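Local coordinates for probable glutamine-binding lipoprotein GlnH (GLNBP) (Mycobacterium tuberculosis, PDB 6H20) that probably binds aspartate and related amino acids, asparagine among them, outside the cell and feeds into the signalling that adjusts glutamate metabolism through protein kinase G, at residues E105-L110 and R129-F134; M122-E127 and S135-D140; L173-E178 and D229-P234; V237-D242 and R248-T253. One frame throughout, in Å; residues are numbered along the deposited sequence.

Overall arrangement
GlnH has the two-lobed fold of periplasmic-binding-protein relatives, and asparagine lies in the cleft. Interactions 1, 2 and 4 adjoin one another: the centre of interaction 1 is about 11 Å from that of interaction 2 and about 12 Å from that of interaction 4. Interactions 1 and 2 both reach the ligand, through Arg106 and Ser123. Strand 232-240 runs from interaction 3 at its beginning to interaction 4 at its far end, their centres about 25 Å apart. Interaction 3 lies on the other side of the ligand, and Gln233 OE1 is hydrogen-bonded to Ser123 OG of interaction 2, while Asn133 and Ile239 join interactions 1 and 4 by a backbone hydrogen bond.

Interaction 1 of 4, residues E105-L110 and R129-F134; sequences ERVTAL and RKLVNF. With ASN (asparagine), chain B.
Val107 and Leu110, one turn apart on helix 106-111, pack against Leu131 and Val132, where the chain enters strand 132-134; this is helix-on-sheet packing in a two-lobed solute-binding fold. Val132 lies nearest the helix in backbone terms, and its CG1, anti to the carbonyl carbon (chi1 -58°), does most of the touching. Followed outward, Val132 CB comes within 4.2 Å of Leu110 CD1; Val132 CG1 then meets Leu110 CB at 3.8 Å and Val107 CG1 at 4.0 Å. Val107 uses that same CG1 methyl against Leu131, whose CD1 lies 3.9 Å from it, the two side chains crossing at about a right angle. Branched aliphatic residues suit this place: valine and leucine methyls fill the space between helix and strand and ask for no polar partner.

On the strand side of the contact, Asn133 OD1 takes two donors, the backbone N of Phe134 on an in-plane lone pair and Arg129 NH1 from above the carbonyl plane. Phe134 CD2 covers one face of the Arg129 guanidinium, and Arg129 NE is hydrogen-bonded to Pro27 O.

The same helix delivers Arg106 to the cleft. Its long chain bends at chi3, and Ala103 O and Lys120 O help fix the guanidinium, which grips the ligand at two points: Arg106 NH2 reaches asparagine O at 3.0 Å, and Arg106 NH1 donates to asparagine OD1 at 2.8 Å.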
# COMPACT_ATOMS: atom_id res chain seq x y z
N GLU A 105 10.88 -4.51 1.46
CA GLU A 105 10.99 -5.96 1.60
C GLU A 105 9.77 -6.72 1.08
O GLU A 105 9.75 -7.95 1.19
CB GLU A 105 11.21 -6.33 3.07
CG GLU A 105 12.52 -5.82 3.66
CD GLU A 105 12.58 -5.88 5.18
OE1 GLU A 105 11.53 -5.83 5.86
OE2 GLU A 105 13.70 -5.95 5.73
N ARG A 106 8.76 -6.03 0.56
CA ARG A 106 7.54 -6.73 0.14
C ARG A 106 7.81 -7.73 -0.98
O ARG A 106 7.31 -8.85 -0.95
CB ARG A 106 6.49 -5.72 -0.30
CG ARG A 106 5.96 -4.87 0.83
CD ARG A 106 5.02 -3.76 0.30
NE ARG A 106 5.77 -2.76 -0.46
CZ ARG A 106 5.25 -1.60 -0.87
NH1 ARG A 106 3.97 -1.32 -0.62
NH2 ARG A 106 6.00 -0.72 -1.54
N VAL A 107 8.60 -7.33 -1.99
CA VAL A 107 8.85 -8.22 -3.12
C VAL A 107 9.70 -9.41 -2.67
O VAL A 107 9.42 -10.56 -3.03
CB VAL A 107 9.48 -7.46 -4.30
CG1 VAL A 107 10.12 -8.44 -5.29
CG2 VAL A 107 8.43 -6.61 -4.98
N THR A 108 10.75 -9.15 -1.88
CA THR A 108 11.65 -10.23 -1.48
C THR A 108 10.93 -11.28 -0.65
O THR A 108 11.15 -12.48 -0.83
CB THR A 108 12.85 -9.66 -0.73
OG1 THR A 108 13.60 -8.81 -1.60
CG2 THR A 108 13.75 -10.79 -0.26
N ALA A 109 10.07 -10.86 0.28
CA ALA A 109 9.37 -11.84 1.10
C ALA A 109 8.50 -12.75 0.25
O ALA A 109 8.36 -13.94 0.55
CB ALA A 109 8.54 -11.15 2.17
N LEU A 110 7.90 -12.21 -0.81
CA LEU A 110 7.10 -13.03 -1.71
C LEU A 110 7.97 -13.97 -2.52
O LEU A 110 7.65 -15.16 -2.68
CB LEU A 110 6.25 -12.12 -2.59
CG LEU A 110 5.13 -11.39 -1.85
CD1 LEU A 110 4.56 -10.27 -2.70
CD2 LEU A 110 4.06 -12.38 -1.44
N ARG A 129 5.37 -6.69 -11.48
CA ARG A 129 4.78 -7.89 -12.05
C ARG A 129 5.80 -8.81 -12.71
O ARG A 129 5.48 -9.98 -12.96
CB ARG A 129 3.67 -7.50 -13.02
CG ARG A 129 2.33 -7.40 -12.34
CD ARG A 129 1.19 -7.58 -13.33
NE ARG A 129 -0.11 -7.78 -12.69
CZ ARG A 129 -0.54 -8.94 -12.18
NH1 ARG A 129 0.24 -10.01 -12.22
NH2 ARG A 129 -1.75 -9.02 -11.65
N LYS A 130 7.00 -8.31 -13.01
CA LYS A 130 8.07 -9.19 -13.47
C LYS A 130 8.55 -10.11 -12.36
O LYS A 130 9.18 -11.14 -12.64
CB LYS A 130 9.26 -8.36 -13.95
CG LYS A 130 9.01 -7.53 -15.20
CD LYS A 130 10.21 -6.66 -15.53
CE LYS A 130 9.94 -5.78 -16.73
NZ LYS A 130 10.93 -5.96 -17.82
N LEU A 131 8.29 -9.76 -11.10
CA LEU A 131 8.84 -10.44 -9.94
C LEU A 131 7.80 -11.12 -9.05
O LEU A 131 8.13 -12.13 -8.43
CB LEU A 131 9.64 -9.46 -9.08
CG LEU A 131 10.72 -8.68 -9.82
CD1 LEU A 131 11.34 -7.63 -8.91
CD2 LEU A 131 11.78 -9.64 -10.35
N VAL A 132 6.59 -10.58 -8.95
CA VAL A 132 5.54 -11.15 -8.11
C VAL A 132 4.22 -11.09 -8.85
O VAL A 132 4.07 -10.39 -9.86
CB VAL A 132 5.41 -10.41 -6.76
CG1 VAL A 132 6.73 -10.43 -6.00
CG2 VAL A 132 4.94 -8.97 -6.97
N ASN A 133 3.23 -11.81 -8.33
CA ASN A 133 1.88 -11.73 -8.84
C ASN A 133 1.04 -10.79 -7.97
O ASN A 133 1.42 -10.42 -6.86
CB ASN A 133 1.24 -13.11 -8.91
CG ASN A 133 0.57 -13.34 -10.23
OD1 ASN A 133 -0.22 -12.51 -10.67
ND2 ASN A 133 0.90 -14.45 -10.88
N PHE A 134 -0.13 -10.42 -8.49
CA PHE A 134 -1.04 -9.55 -7.76
C PHE A 134 -2.48 -9.98 -8.01
O PHE A 134 -2.83 -10.45 -9.10
CB PHE A 134 -0.96 -8.09 -8.21
CG PHE A 134 0.32 -7.39 -7.84
CD1 PHE A 134 0.50 -6.86 -6.57
CD2 PHE A 134 1.32 -7.23 -8.78
CE1 PHE A 134 1.68 -6.20 -6.23
CE2 PHE A 134 2.51 -6.58 -8.45
CZ PHE A 134 2.69 -6.05 -7.18
N ASN B . 1.72 2.39 -2.60
CA ASN B . 3.11 2.83 -2.70
C ASN B . 3.98 1.65 -3.11
O ASN B . 5.22 1.73 -3.03
CB ASN B . 3.58 3.42 -1.37
CG ASN B . 3.69 2.39 -0.27
OD1 ASN B . 3.13 1.30 -0.36
ND2 ASN B . 4.44 2.72 0.75
OXT ASN B . 3.42 0.61 -3.52

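Interaction 2 of 4, residues M122-E127 and S135-D140; sequences MSITCE and STVYLD. With ASN (asparagine), chain B.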
# COMPACT_ATOMS: atom_id res chain seq x y z
N MET A 122 0.14 -2.06 -1.57
CA MET A 122 1.15 -2.45 -2.55
C MET A 122 0.66 -2.11 -3.95
O MET A 122 -0.16 -2.83 -4.52
CB MET A 122 1.52 -3.92 -2.43
CG MET A 122 2.81 -4.25 -3.16
SD MET A 122 3.30 -5.93 -2.80
CE MET A 122 4.82 -6.00 -3.75
N SER A 123 1.19 -1.01 -4.51
CA SER A 123 0.79 -0.61 -5.86
C SER A 123 1.21 -1.66 -6.89
O SER A 123 2.34 -2.16 -6.88
CB SER A 123 1.42 0.72 -6.23
OG SER A 123 0.91 1.73 -5.39
N ILE A 124 0.28 -1.96 -7.79
CA ILE A 124 0.51 -2.92 -8.86
C ILE A 124 1.21 -2.18 -9.99
O ILE A 124 0.66 -1.23 -10.55
CB ILE A 124 -0.82 -3.49 -9.34
CG1 ILE A 124 -1.58 -4.22 -8.23
CG2 ILE A 124 -0.61 -4.44 -10.54
CD1 ILE A 124 -3.11 -4.33 -8.51
N THR A 125 2.42 -2.63 -10.34
CA THR A 125 3.17 -2.01 -11.43
C THR A 125 3.71 -3.09 -12.36
O THR A 125 3.85 -4.26 -11.98
CB THR A 125 4.35 -1.16 -10.92
OG1 THR A 125 5.35 -2.02 -10.36
CG2 THR A 125 3.89 -0.12 -9.88
N CYS A 126 4.06 -2.67 -13.57
CA CYS A 126 4.64 -3.61 -14.53
C CYS A 126 5.99 -4.13 -14.05
O CYS A 126 6.28 -5.33 -14.19
CB CYS A 126 4.76 -2.95 -15.89
SG CYS A 126 3.15 -2.76 -16.68
N GLU A 127 6.83 -3.26 -13.49
CA GLU A 127 8.12 -3.72 -12.98
C GLU A 127 7.94 -4.74 -11.87
O GLU A 127 8.64 -5.76 -11.83
CB GLU A 127 8.96 -2.54 -12.50
CG GLU A 127 9.69 -1.81 -13.62
CD GLU A 127 10.51 -2.74 -14.50
OE1 GLU A 127 10.17 -2.88 -15.70
OE2 GLU A 127 11.49 -3.32 -14.01
N SER A 135 -3.31 -9.79 -6.99
CA SER A 135 -4.76 -9.82 -7.14
C SER A 135 -5.23 -8.64 -7.98
O SER A 135 -4.46 -7.75 -8.37
CB SER A 135 -5.43 -9.67 -5.77
OG SER A 135 -5.25 -8.35 -5.25
N THR A 136 -6.54 -8.64 -8.26
CA THR A 136 -7.18 -7.45 -8.79
C THR A 136 -7.09 -6.29 -7.78
O THR A 136 -6.72 -6.46 -6.61
CB THR A 136 -8.65 -7.72 -9.09
OG1 THR A 136 -9.31 -8.21 -7.91
CG2 THR A 136 -8.79 -8.75 -10.23
N VAL A 137 -7.44 -5.10 -8.25
CA VAL A 137 -7.27 -3.89 -7.44
C VAL A 137 -8.30 -3.86 -6.33
O VAL A 137 -9.50 -3.99 -6.57
CB VAL A 137 -7.41 -2.65 -8.34
CG1 VAL A 137 -7.34 -1.36 -7.50
CG2 VAL A 137 -6.36 -2.65 -9.44
N TYR A 138 -7.84 -3.65 -5.08
CA TYR A 138 -8.76 -3.54 -3.96
C TYR A 138 -8.93 -2.13 -3.41
O TYR A 138 -9.84 -1.89 -2.61
CB TYR A 138 -8.40 -4.53 -2.83
CG TYR A 138 -7.16 -4.20 -2.03
CD1 TYR A 138 -7.21 -3.34 -0.94
CD2 TYR A 138 -5.93 -4.78 -2.37
CE1 TYR A 138 -6.06 -3.06 -0.21
CE2 TYR A 138 -4.78 -4.50 -1.63
CZ TYR A 138 -4.86 -3.63 -0.56
OH TYR A 138 -3.72 -3.35 0.15
N LEU A 139 -8.11 -1.18 -3.85
CA LEU A 139 -8.27 0.22 -3.48
C LEU A 139 -7.41 1.01 -4.44
O LEU A 139 -6.30 0.58 -4.76
CB LEU A 139 -7.77 0.44 -2.04
CG LEU A 139 -8.03 1.84 -1.45
CD1 LEU A 139 -9.51 2.06 -1.27
CD2 LEU A 139 -7.31 1.97 -0.12
N ASP A 140 -7.92 2.14 -4.92
CA ASP A 140 -7.18 2.96 -5.88
C ASP A 140 -6.86 4.31 -5.25
O ASP A 140 -7.76 5.13 -5.02
CB ASP A 140 -7.98 3.15 -7.17
CG ASP A 140 -7.17 3.83 -8.25
OD1 ASP A 140 -5.98 3.48 -8.40
OD2 ASP A 140 -7.72 4.71 -8.95
N ASN B . 1.72 2.39 -2.60
CA ASN B . 3.11 2.83 -2.70
C ASN B . 3.98 1.65 -3.11
O ASN B . 5.22 1.73 -3.03
CB ASN B . 3.58 3.42 -1.37
CG ASN B . 3.69 2.39 -0.27
OD1 ASN B . 3.13 1.30 -0.36
ND2 ASN B . 4.44 2.72 0.75
OXT ASN B . 3.42 0.61 -3.52
O HOH W 1 -1.33 -4.45 -0.70
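Apolar contact comes first: the CD1 methyl of Ile124 reaches Val137 CG2 at 3.8 Å and also rests 3.7 Å from the carbonyl oxygen of Ser135. Its CG1 stands anti to the carbonyl carbon (chi1 -60°), and the extended chain beyond carries CD1 across to the turn that leads into strand 139-148. An isoleucine suits the spot, being long enough to span backbones whose nearest CA atoms, Ile124 CA and Val137 CA, are 8.0 Å apart.

Polar contact across the gap runs through a single water. It accepts from Met122 N at 2.9 Å and donates to Tyr138 OH at 2.8 Å, lying at the edge of the tyrosine ring, while Asp78 OD1 is a further partner of that hydroxyl. Within the turn, Ser135 OG donates to Thr136 O on an in-plane lone pair.

Ligand contacts come from Ser123. Ser123 N donates to asparagine OXT at 2.9 Å with an angle of 163°, and Ser123 OG accepts from asparagine N at 3.0 Å. Ser123 thus recognises the alpha-carboxylate and alpha-amino groups common to amino acids rather than the ligand's side chain, while the apolar and water-mediated contacts join this ligand-binding loop to segment 135-140, which leads into strand 139-148.

Interaction 3 of 4, residues L173-E178 and D229-P234; sequences LRRIRE and DMADQP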
# COMPACT_ATOMS: atom_id res chain seq x y z
N LEU A 173 8.96 7.24 -4.14
CA LEU A 173 10.32 7.69 -4.38
C LEU A 173 10.56 7.85 -5.88
O LEU A 173 11.11 8.86 -6.32
CB LEU A 173 11.30 6.68 -3.78
CG LEU A 173 12.79 6.82 -4.08
CD1 LEU A 173 13.29 8.22 -3.79
CD2 LEU A 173 13.57 5.78 -3.26
N ARG A 174 10.12 6.87 -6.67
CA ARG A 174 10.32 6.93 -8.11
C ARG A 174 9.67 8.17 -8.72
O ARG A 174 10.25 8.82 -9.60
CB ARG A 174 9.80 5.65 -8.76
CG ARG A 174 9.87 5.65 -10.28
CD ARG A 174 11.30 5.68 -10.80
NE ARG A 174 11.34 5.66 -12.26
CZ ARG A 174 11.04 6.70 -13.03
NH1 ARG A 174 11.10 6.59 -14.36
NH2 ARG A 174 10.68 7.85 -12.48
N ARG A 175 8.49 8.55 -8.23
CA ARG A 175 7.81 9.72 -8.77
C ARG A 175 8.50 11.03 -8.37
O ARG A 175 8.61 11.96 -9.18
CB ARG A 175 6.35 9.72 -8.32
CG ARG A 175 5.55 10.97 -8.71
CD ARG A 175 5.50 11.14 -10.22
NE ARG A 175 4.77 12.35 -10.62
CZ ARG A 175 5.32 13.56 -10.74
NH1 ARG A 175 6.61 13.74 -10.46
NH2 ARG A 175 4.57 14.58 -11.13
N ILE A 176 8.97 11.12 -7.13
CA ILE A 176 9.72 12.31 -6.70
C ILE A 176 11.02 12.45 -7.48
O ILE A 176 11.51 13.57 -7.70
CB ILE A 176 9.95 12.25 -5.18
CG1 ILE A 176 8.61 12.31 -4.45
CG2 ILE A 176 10.87 13.38 -4.72
CD1 ILE A 176 7.75 13.46 -4.84
N ARG A 177 11.61 11.33 -7.92
CA ARG A 177 12.84 11.39 -8.71
C ARG A 177 12.62 11.97 -10.10
O ARG A 177 13.60 12.21 -10.81
CB ARG A 177 13.47 10.00 -8.80
CG ARG A 177 14.12 9.52 -7.51
CD ARG A 177 15.57 9.99 -7.41
NE ARG A 177 16.42 9.23 -8.33
CZ ARG A 177 16.95 9.74 -9.44
NH1 ARG A 177 16.72 11.01 -9.76
NH2 ARG A 177 17.69 8.98 -10.23
N GLU A 178 11.37 12.19 -10.52
CA GLU A 178 11.09 12.83 -11.79
C GLU A 178 11.08 14.34 -11.70
O GLU A 178 11.13 15.01 -12.74
CB GLU A 178 9.74 12.36 -12.35
CG GLU A 178 9.72 10.89 -12.69
CD GLU A 178 8.33 10.40 -13.06
OE1 GLU A 178 7.41 11.23 -13.23
OE2 GLU A 178 8.16 9.17 -13.17
N ASP A 229 -3.23 15.14 -8.39
CA ASP A 229 -2.88 13.73 -8.46
C ASP A 229 -1.57 13.59 -9.23
O ASP A 229 -1.46 14.04 -10.37
CB ASP A 229 -4.01 12.99 -9.19
CG ASP A 229 -5.23 12.78 -8.32
OD1 ASP A 229 -5.18 13.02 -7.09
OD2 ASP A 229 -6.26 12.35 -8.87
N MET A 230 -0.56 13.00 -8.59
CA MET A 230 0.77 12.91 -9.17
C MET A 230 1.08 11.55 -9.79
O MET A 230 2.01 11.46 -10.60
CB MET A 230 1.84 13.17 -8.10
CG MET A 230 1.77 14.57 -7.50
SD MET A 230 2.82 14.72 -6.03
CE MET A 230 4.43 14.43 -6.74
N ALA A 231 0.31 10.51 -9.45
CA ALA A 231 0.57 9.16 -9.94
C ALA A 231 -0.43 8.18 -9.35
O ALA A 231 -0.55 8.09 -8.12
CB ALA A 231 1.97 8.69 -9.55
N ASP A 232 -1.12 7.44 -10.20
CA ASP A 232 -2.08 6.45 -9.73
C ASP A 232 -1.39 5.35 -8.93
O ASP A 232 -0.27 4.94 -9.24
CB ASP A 232 -2.76 5.81 -10.95
CG ASP A 232 -3.81 4.82 -10.56
OD1 ASP A 232 -4.70 5.20 -9.78
OD2 ASP A 232 -3.76 3.65 -11.04
N GLN A 233 -2.10 4.85 -7.91
CA GLN A 233 -1.57 3.82 -7.01
C GLN A 233 -2.65 2.77 -6.80
O GLN A 233 -3.42 2.82 -5.83
CB GLN A 233 -1.15 4.44 -5.67
CG GLN A 233 -0.24 5.66 -5.82
CD GLN A 233 1.15 5.33 -6.36
OE1 GLN A 233 1.67 4.23 -6.17
NE2 GLN A 233 1.77 6.30 -7.02
N PRO A 234 -2.76 1.81 -7.71
CA PRO A 234 -3.79 0.77 -7.56
C PRO A 234 -3.28 -0.37 -6.69
O PRO A 234 -2.35 -1.09 -7.10
CB PRO A 234 -4.03 0.32 -9.01
CG PRO A 234 -2.67 0.55 -9.71
CD PRO A 234 -1.92 1.63 -8.91
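The guanidinium of Arg175 carries the CE methyl of Met230 over one face, 4.2 Å above the plane and over its centre, while the carbonyl oxygen of Met230 lies at its edge, close to the plane. On the opposite side of that plane lies Glu178 OE1, a long pair held by charge alone. The edge contact is a hydrogen bond: Arg175 NE donates to Met230 O at 2.9 Å with an N-H...O angle of 154°, although the donor is tilted 32° from the carbonyl plane. Met230 therefore meets the arginine twice, by its backbone and by its thioether end. Arg175 CG lies anti to the backbone N (chi1 174°) and the chain turns at chi2, which swings NE toward the carbonyl; Met230 in turn bends at chi3 to lay CE on the flat group. Met230 CE also touches Ile176 CD1 at 3.9 Å, and Ala231 CB approaches Arg175 CG at 4.3 Å.

A flexible methionine suits a place where an apolar end must cover both a cationic plane and an isoleucine. Glu178 also pairs with Arg174: Glu178 OE2 forms a salt bridge with Arg174 NH2 at 2.9 Å.

The contact thus joins helix 171-176 to the loop leading into strand 232-240. Gln143 of strand 139-148 lies against Arg175 and Ile176, Ser207 of strand 205-207 touches Ile176 and Met230, and Ile185 of strand 184-188 also packs on Ile176.

Interaction 4 of 4, residues V237-D242 and R248-T253; sequences VGINLD and RFVNGT
Val250 of helix 244-259 fits between two residues of strand 232-240, giving its CG1 to Val237 and its CG2 to Ile239. Nearly all the packing is concentrated here. Val250 CG1 comes to 3.9 Å from Val237 CG2 and 4.0 Å from Val237 CB, and on its other branch Val250 CG2 meets Ile239 CD1 at 4.0 Å, those two side chains reaching toward each other tip to tip. The fork works because CG1 stands anti to the backbone N (chi1 173°) and CG2 anti to the carbonyl carbon, so that a single beta-branched residue serves two neighbours. Gly238, between them, lies with its backbone paired to Val118 instead.

Past Ile239 the strand drifts away from the helix. There Asn240 OD1 accepts from Asp242 N at 2.9 Å, an Asx turn between the strand and helix 244-259, and Asp242 is exposed. On the helix, Arg248 points its CB away from the strand.

All three touching residues are buried, aliphatic and branched. The chemistry therefore implies that dispersion and exclusion of water hold the helix on the strand here, while Asn240 ND2 bonds to Leu110 O and Arg248 forms a salt bridge with Asp287.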
# COMPACT_ATOMS: atom_id res chain seq x y z
N VAL A 237 -3.17 -7.26 -3.69
CA VAL A 237 -2.59 -8.23 -2.76
C VAL A 237 -1.43 -8.90 -3.48
O VAL A 237 -1.61 -9.47 -4.56
CB VAL A 237 -3.64 -9.27 -2.33
CG1 VAL A 237 -2.99 -10.36 -1.47
CG2 VAL A 237 -4.78 -8.60 -1.60
N GLY A 238 -0.24 -8.81 -2.89
CA GLY A 238 0.96 -9.37 -3.51
C GLY A 238 1.09 -10.85 -3.18
O GLY A 238 0.85 -11.27 -2.05
N ILE A 239 1.44 -11.64 -4.20
CA ILE A 239 1.45 -13.10 -4.13
C ILE A 239 2.69 -13.58 -4.86
O ILE A 239 3.16 -12.93 -5.80
CB ILE A 239 0.15 -13.66 -4.76
CG1 ILE A 239 -1.06 -13.28 -3.90
CG2 ILE A 239 0.23 -15.19 -4.96
CD1 ILE A 239 -2.40 -13.39 -4.59
N ASN A 240 3.23 -14.71 -4.42
CA ASN A 240 4.38 -15.28 -5.12
C ASN A 240 4.05 -15.50 -6.59
O ASN A 240 2.95 -15.93 -6.95
CB ASN A 240 4.80 -16.60 -4.46
CG ASN A 240 5.91 -17.30 -5.23
OD1 ASN A 240 5.64 -18.01 -6.20
ND2 ASN A 240 7.15 -17.10 -4.79
N LEU A 241 5.03 -15.18 -7.45
CA LEU A 241 4.81 -15.15 -8.90
C LEU A 241 4.17 -16.44 -9.41
O LEU A 241 3.34 -16.40 -10.32
CB LEU A 241 6.14 -14.92 -9.61
CG LEU A 241 6.11 -14.80 -11.13
CD1 LEU A 241 5.21 -13.64 -11.55
CD2 LEU A 241 7.52 -14.61 -11.66
N ASP A 242 4.55 -17.58 -8.84
CA ASP A 242 4.12 -18.86 -9.38
C ASP A 242 2.85 -19.39 -8.74
O ASP A 242 2.30 -20.38 -9.24
CB ASP A 242 5.23 -19.89 -9.24
CG ASP A 242 6.45 -19.53 -10.06
OD1 ASP A 242 6.27 -19.05 -11.20
OD2 ASP A 242 7.58 -19.71 -9.55
N ARG A 248 -6.11 -16.55 -7.99
CA ARG A 248 -7.52 -16.77 -8.26
C ARG A 248 -8.33 -16.80 -6.97
O ARG A 248 -9.43 -16.25 -6.91
CB ARG A 248 -7.73 -18.06 -9.06
CG ARG A 248 -7.00 -18.06 -10.38
CD ARG A 248 -7.36 -19.31 -11.17
NE ARG A 248 -6.56 -19.46 -12.38
CZ ARG A 248 -6.83 -18.86 -13.54
NH1 ARG A 248 -7.89 -18.06 -13.64
NH2 ARG A 248 -6.03 -19.05 -14.59
N PHE A 249 -7.80 -17.44 -5.92
CA PHE A 249 -8.52 -17.51 -4.65
C PHE A 249 -8.76 -16.11 -4.08
O PHE A 249 -9.89 -15.76 -3.72
CB PHE A 249 -7.75 -18.37 -3.63
CG PHE A 249 -8.53 -18.63 -2.37
CD1 PHE A 249 -8.58 -17.68 -1.35
CD2 PHE A 249 -9.26 -19.81 -2.24
CE1 PHE A 249 -9.33 -17.91 -0.21
CE2 PHE A 249 -10.00 -20.05 -1.11
CZ PHE A 249 -10.04 -19.10 -0.09
N VAL A 250 -7.70 -15.30 -3.99
CA VAL A 250 -7.84 -13.94 -3.45
C VAL A 250 -8.79 -13.12 -4.32
O VAL A 250 -9.59 -12.34 -3.81
CB VAL A 250 -6.46 -13.27 -3.31
CG1 VAL A 250 -6.62 -11.81 -2.92
CG2 VAL A 250 -5.62 -14.02 -2.26
N ASN A 251 -8.74 -13.31 -5.63
CA ASN A 251 -9.67 -12.57 -6.47
C ASN A 251 -11.11 -12.97 -6.20
O ASN A 251 -12.02 -12.14 -6.31
CB ASN A 251 -9.29 -12.71 -7.95
CG ASN A 251 -8.04 -11.92 -8.28
OD1 ASN A 251 -7.67 -11.02 -7.52
ND2 ASN A 251 -7.41 -12.22 -9.41
N GLY A 252 -11.33 -14.24 -5.82
CA GLY A 252 -12.65 -14.64 -5.35
C GLY A 252 -13.07 -13.90 -4.10
O GLY A 252 -14.21 -13.43 -3.99
N THR A 253 -12.15 -13.77 -3.12
CA THR A 253 -12.45 -12.99 -1.93
C THR A 253 -12.80 -11.56 -2.29
O THR A 253 -13.75 -10.98 -1.74
CB THR A 253 -11.25 -12.98 -0.97
OG1 THR A 253 -10.90 -14.33 -0.62
CG2 THR A 253 -11.60 -12.22 0.31